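Local coordinates for protein PrgA (Enterococcus faecalis, PDB 6Z9K) that probably mediates surface exclusion, extending far outside the cell to protect it against unwanted conjugation, and carries this metal-binding CAP domain, at residues A[117-129]-A[137-149]. Residues are numbered along the deposited sequence; the frame is centred on the assembly and turned at random.
Sequences EYMHDVIAINKAA and YPGMNYYENLGGG
H120 and E144 meet in a His-carboxylate hydrogen bond in the CAP domain, beside its magnesium site: H120 ND1 donates to E144 OE1 at 2.7 Å, nearly straight and in the ring plane, onto the anti lone pair. The two groups are almost coplanar, and the glutamate chain runs extended from the edge strand 144-148, its CG anti to the backbone N (chi1 175°). Water 1 also reaches OE1 and ties it to D121 N, while H213 holds OE2, so both carboxylate oxygens are engaged. The H120 side chain comes within about 3 Å of the bound magnesium ion, whose site includes L146 and H185. N141 roofs one imidazole face, with ND2 3.1 Å above the ring centre; that amide is fixed by ND2 to E144 O (3.0 Å) and by OD1, which accepts from Y143 N in an Asx turn and from E144 N in an Asx motif.

Further along, N126 clasps the type II turn 137-140 from helix 122-132. N126 OD1 accepts from Y137 N at 2.9 Å, N126 ND2 gives to Y137 O at 3.0 Å, and water 2 links OD1 to M140 O. Between the two polar clusters I125 fills in, sliding CG2 against Y143 CD2. V122 sits on the turn, with CG2 3.9 Å from G139 CA.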
# COMPACT_ATOMS: atom_id res chain seq x y z
N GLU A 117 17.02 -9.67 2.76
CA GLU A 117 17.24 -8.27 3.17
C GLU A 117 15.94 -7.69 3.74
O GLU A 117 14.88 -7.84 3.10
CB GLU A 117 17.72 -7.47 1.95
CG GLU A 117 17.79 -5.99 2.24
CD GLU A 117 18.82 -5.73 3.32
OE1 GLU A 117 19.95 -6.19 3.12
OE2 GLU A 117 18.50 -5.14 4.38
N TYR A 118 16.00 -6.99 4.86
CA TYR A 118 14.80 -6.41 5.50
C TYR A 118 14.63 -4.98 4.99
O TYR A 118 13.52 -4.57 4.90
CB TYR A 118 14.91 -6.40 7.02
CG TYR A 118 13.72 -5.90 7.80
CD1 TYR A 118 12.48 -6.56 7.76
CD2 TYR A 118 13.85 -4.83 8.67
CE1 TYR A 118 11.41 -6.17 8.55
CE2 TYR A 118 12.79 -4.39 9.44
CZ TYR A 118 11.57 -5.06 9.36
OH TYR A 118 10.51 -4.66 10.11
N MET A 119 15.68 -4.24 4.72
CA MET A 119 15.55 -2.82 4.32
C MET A 119 15.26 -2.74 2.82
O MET A 119 15.31 -3.76 2.12
CB MET A 119 16.86 -2.10 4.62
CG MET A 119 17.23 -2.16 6.06
SD MET A 119 18.84 -1.36 6.28
CE MET A 119 19.96 -2.42 5.38
N HIS A 120 14.91 -1.56 2.35
CA HIS A 120 14.81 -1.28 0.91
C HIS A 120 16.06 -1.82 0.20
O HIS A 120 17.17 -1.52 0.63
CB HIS A 120 14.68 0.20 0.61
CG HIS A 120 13.51 0.85 1.25
ND1 HIS A 120 12.22 0.50 0.97
CD2 HIS A 120 13.45 1.76 2.25
CE1 HIS A 120 11.38 1.29 1.68
NE2 HIS A 120 12.13 2.06 2.48
N ASP A 121 15.86 -2.49 -0.93
CA ASP A 121 16.97 -2.94 -1.80
C ASP A 121 17.11 -1.87 -2.89
O ASP A 121 16.40 -1.92 -3.88
CB ASP A 121 16.68 -4.33 -2.34
CG ASP A 121 17.85 -4.90 -3.16
OD1 ASP A 121 18.71 -4.09 -3.63
OD2 ASP A 121 17.90 -6.13 -3.31
N VAL A 122 17.91 -0.86 -2.63
CA VAL A 122 17.99 0.30 -3.55
C VAL A 122 18.57 -0.14 -4.87
O VAL A 122 18.22 0.41 -5.86
CB VAL A 122 18.78 1.50 -2.95
CG1 VAL A 122 18.04 2.02 -1.71
CG2 VAL A 122 20.19 1.21 -2.59
N ILE A 123 19.45 -1.13 -4.91
CA ILE A 123 20.00 -1.63 -6.20
C ILE A 123 18.85 -2.23 -7.00
O ILE A 123 18.72 -1.95 -8.20
CB ILE A 123 21.10 -2.67 -5.97
CG1 ILE A 123 22.32 -1.96 -5.39
CG2 ILE A 123 21.39 -3.41 -7.26
CD1 ILE A 123 23.39 -2.86 -5.00
N ALA A 124 18.00 -3.02 -6.36
CA ALA A 124 16.84 -3.63 -7.00
C ALA A 124 15.87 -2.55 -7.50
O ALA A 124 15.32 -2.65 -8.63
CB ALA A 124 16.09 -4.51 -6.04
N ILE A 125 15.59 -1.54 -6.67
CA ILE A 125 14.60 -0.52 -7.05
C ILE A 125 15.08 0.24 -8.27
O ILE A 125 14.29 0.44 -9.20
CB ILE A 125 14.34 0.39 -5.82
CG1 ILE A 125 13.66 -0.41 -4.69
CG2 ILE A 125 13.52 1.60 -6.21
CD1 ILE A 125 13.73 0.28 -3.32
N ASN A 126 16.33 0.68 -8.27
CA ASN A 126 16.87 1.44 -9.42
C ASN A 126 17.04 0.57 -10.66
O ASN A 126 16.80 1.08 -11.76
CB ASN A 126 18.16 2.11 -9.01
CG ASN A 126 17.88 3.28 -8.09
OD1 ASN A 126 17.08 4.13 -8.44
ND2 ASN A 126 18.52 3.33 -6.93
N LYS A 127 17.35 -0.70 -10.49
CA LYS A 127 17.46 -1.59 -11.67
C LYS A 127 16.06 -1.73 -12.30
O LYS A 127 15.92 -1.65 -13.54
CB LYS A 127 18.00 -2.95 -11.27
CG LYS A 127 18.22 -3.93 -12.41
CD LYS A 127 18.72 -5.29 -11.90
CE LYS A 127 19.36 -6.12 -12.99
NZ LYS A 127 18.41 -6.63 -14.02
N ALA A 128 15.06 -2.00 -11.51
CA ALA A 128 13.66 -2.09 -11.96
C ALA A 128 13.26 -0.75 -12.60
O ALA A 128 12.58 -0.74 -13.61
CB ALA A 128 12.74 -2.46 -10.82
N ALA A 129 13.61 0.35 -11.96
CA ALA A 129 13.22 1.67 -12.48
C ALA A 129 13.79 1.82 -13.88
O ALA A 129 13.03 2.11 -14.84
CB ALA A 129 13.71 2.74 -11.54
N TYR A 137 17.78 6.91 -8.91
CA TYR A 137 18.31 7.77 -7.82
C TYR A 137 19.33 6.91 -7.09
O TYR A 137 18.99 6.23 -6.15
CB TYR A 137 17.17 8.22 -6.93
CG TYR A 137 16.10 8.96 -7.69
CD1 TYR A 137 15.06 8.29 -8.30
CD2 TYR A 137 16.16 10.33 -7.87
CE1 TYR A 137 14.10 8.94 -9.06
CE2 TYR A 137 15.18 11.01 -8.57
CZ TYR A 137 14.16 10.32 -9.20
OH TYR A 137 13.24 11.06 -9.90
N PRO A 138 20.58 6.84 -7.57
CA PRO A 138 21.59 5.91 -7.04
C PRO A 138 21.70 5.98 -5.51
O PRO A 138 21.78 7.07 -4.97
CB PRO A 138 22.85 6.43 -7.72
CG PRO A 138 22.33 6.88 -9.09
CD PRO A 138 21.08 7.64 -8.69
N GLY A 139 21.53 4.84 -4.86
CA GLY A 139 21.64 4.71 -3.39
C GLY A 139 20.41 5.11 -2.62
O GLY A 139 20.44 4.96 -1.37
N MET A 140 19.37 5.62 -3.29
CA MET A 140 18.18 6.18 -2.65
C MET A 140 16.97 5.37 -3.11
O MET A 140 17.00 4.67 -4.16
CB MET A 140 17.96 7.65 -3.03
CG MET A 140 19.19 8.48 -2.97
SD MET A 140 19.73 8.67 -1.27
CE MET A 140 18.44 9.71 -0.60
N ASN A 141 15.91 5.56 -2.38
CA ASN A 141 14.61 4.95 -2.70
C ASN A 141 13.54 6.05 -2.65
O ASN A 141 13.19 6.48 -1.58
CB ASN A 141 14.27 3.88 -1.67
CG ASN A 141 12.80 3.62 -1.64
OD1 ASN A 141 12.17 3.48 -2.69
ND2 ASN A 141 12.25 3.55 -0.43
N TYR A 142 13.00 6.45 -3.80
CA TYR A 142 11.81 7.33 -3.80
C TYR A 142 10.63 6.63 -4.45
O TYR A 142 9.72 7.33 -4.87
CB TYR A 142 12.02 8.63 -4.57
CG TYR A 142 13.19 9.42 -4.07
CD1 TYR A 142 13.41 9.56 -2.70
CD2 TYR A 142 14.04 10.03 -4.96
CE1 TYR A 142 14.52 10.27 -2.23
CE2 TYR A 142 15.10 10.81 -4.50
CZ TYR A 142 15.36 10.87 -3.14
OH TYR A 142 16.45 11.59 -2.69
N TYR A 143 10.56 5.31 -4.44
CA TYR A 143 9.46 4.58 -5.09
C TYR A 143 8.70 3.68 -4.12
O TYR A 143 7.54 3.42 -4.38
CB TYR A 143 10.02 3.72 -6.22
CG TYR A 143 10.49 4.51 -7.41
CD1 TYR A 143 9.60 5.16 -8.22
CD2 TYR A 143 11.86 4.61 -7.71
CE1 TYR A 143 10.01 5.90 -9.31
CE2 TYR A 143 12.28 5.32 -8.82
CZ TYR A 143 11.36 5.95 -9.64
OH TYR A 143 11.76 6.65 -10.73
N GLU A 144 9.38 3.15 -3.08
CA GLU A 144 8.85 2.02 -2.29
C GLU A 144 8.53 2.39 -0.84
O GLU A 144 9.34 3.02 -0.14
CB GLU A 144 9.88 0.89 -2.35
CG GLU A 144 9.53 -0.30 -1.48
CD GLU A 144 10.56 -1.42 -1.62
OE1 GLU A 144 11.55 -1.39 -0.89
OE2 GLU A 144 10.34 -2.22 -2.54
N ASN A 145 7.37 1.93 -0.37
CA ASN A 145 7.03 1.77 1.07
C ASN A 145 6.95 0.26 1.31
O ASN A 145 6.19 -0.42 0.66
CB ASN A 145 5.76 2.55 1.40
CG ASN A 145 6.00 4.04 1.35
OD1 ASN A 145 6.60 4.60 2.28
ND2 ASN A 145 5.54 4.70 0.28
N LEU A 146 7.77 -0.23 2.22
CA LEU A 146 7.96 -1.67 2.40
C LEU A 146 7.41 -2.11 3.76
O LEU A 146 7.74 -1.51 4.75
CB LEU A 146 9.47 -1.94 2.30
CG LEU A 146 9.99 -3.35 2.35
CD1 LEU A 146 9.45 -4.17 1.19
CD2 LEU A 146 11.51 -3.32 2.34
N GLY A 147 6.58 -3.13 3.74
CA GLY A 147 6.08 -3.76 4.97
C GLY A 147 6.65 -5.13 5.15
O GLY A 147 6.35 -5.98 4.36
N GLY A 148 7.44 -5.36 6.19
CA GLY A 148 8.02 -6.68 6.41
C GLY A 148 7.50 -7.29 7.69
O GLY A 148 7.19 -6.51 8.51
N GLY A 149 7.22 -8.58 7.65
CA GLY A 149 6.87 -9.37 8.85
C GLY A 149 5.39 -9.25 9.20
O GLY A 149 5.03 -9.51 10.37
O HOH W 1 13.23 -3.50 -1.84
O HOH W 2 15.20 4.93 -6.18
O HOH W 3 21.32 2.11 -5.77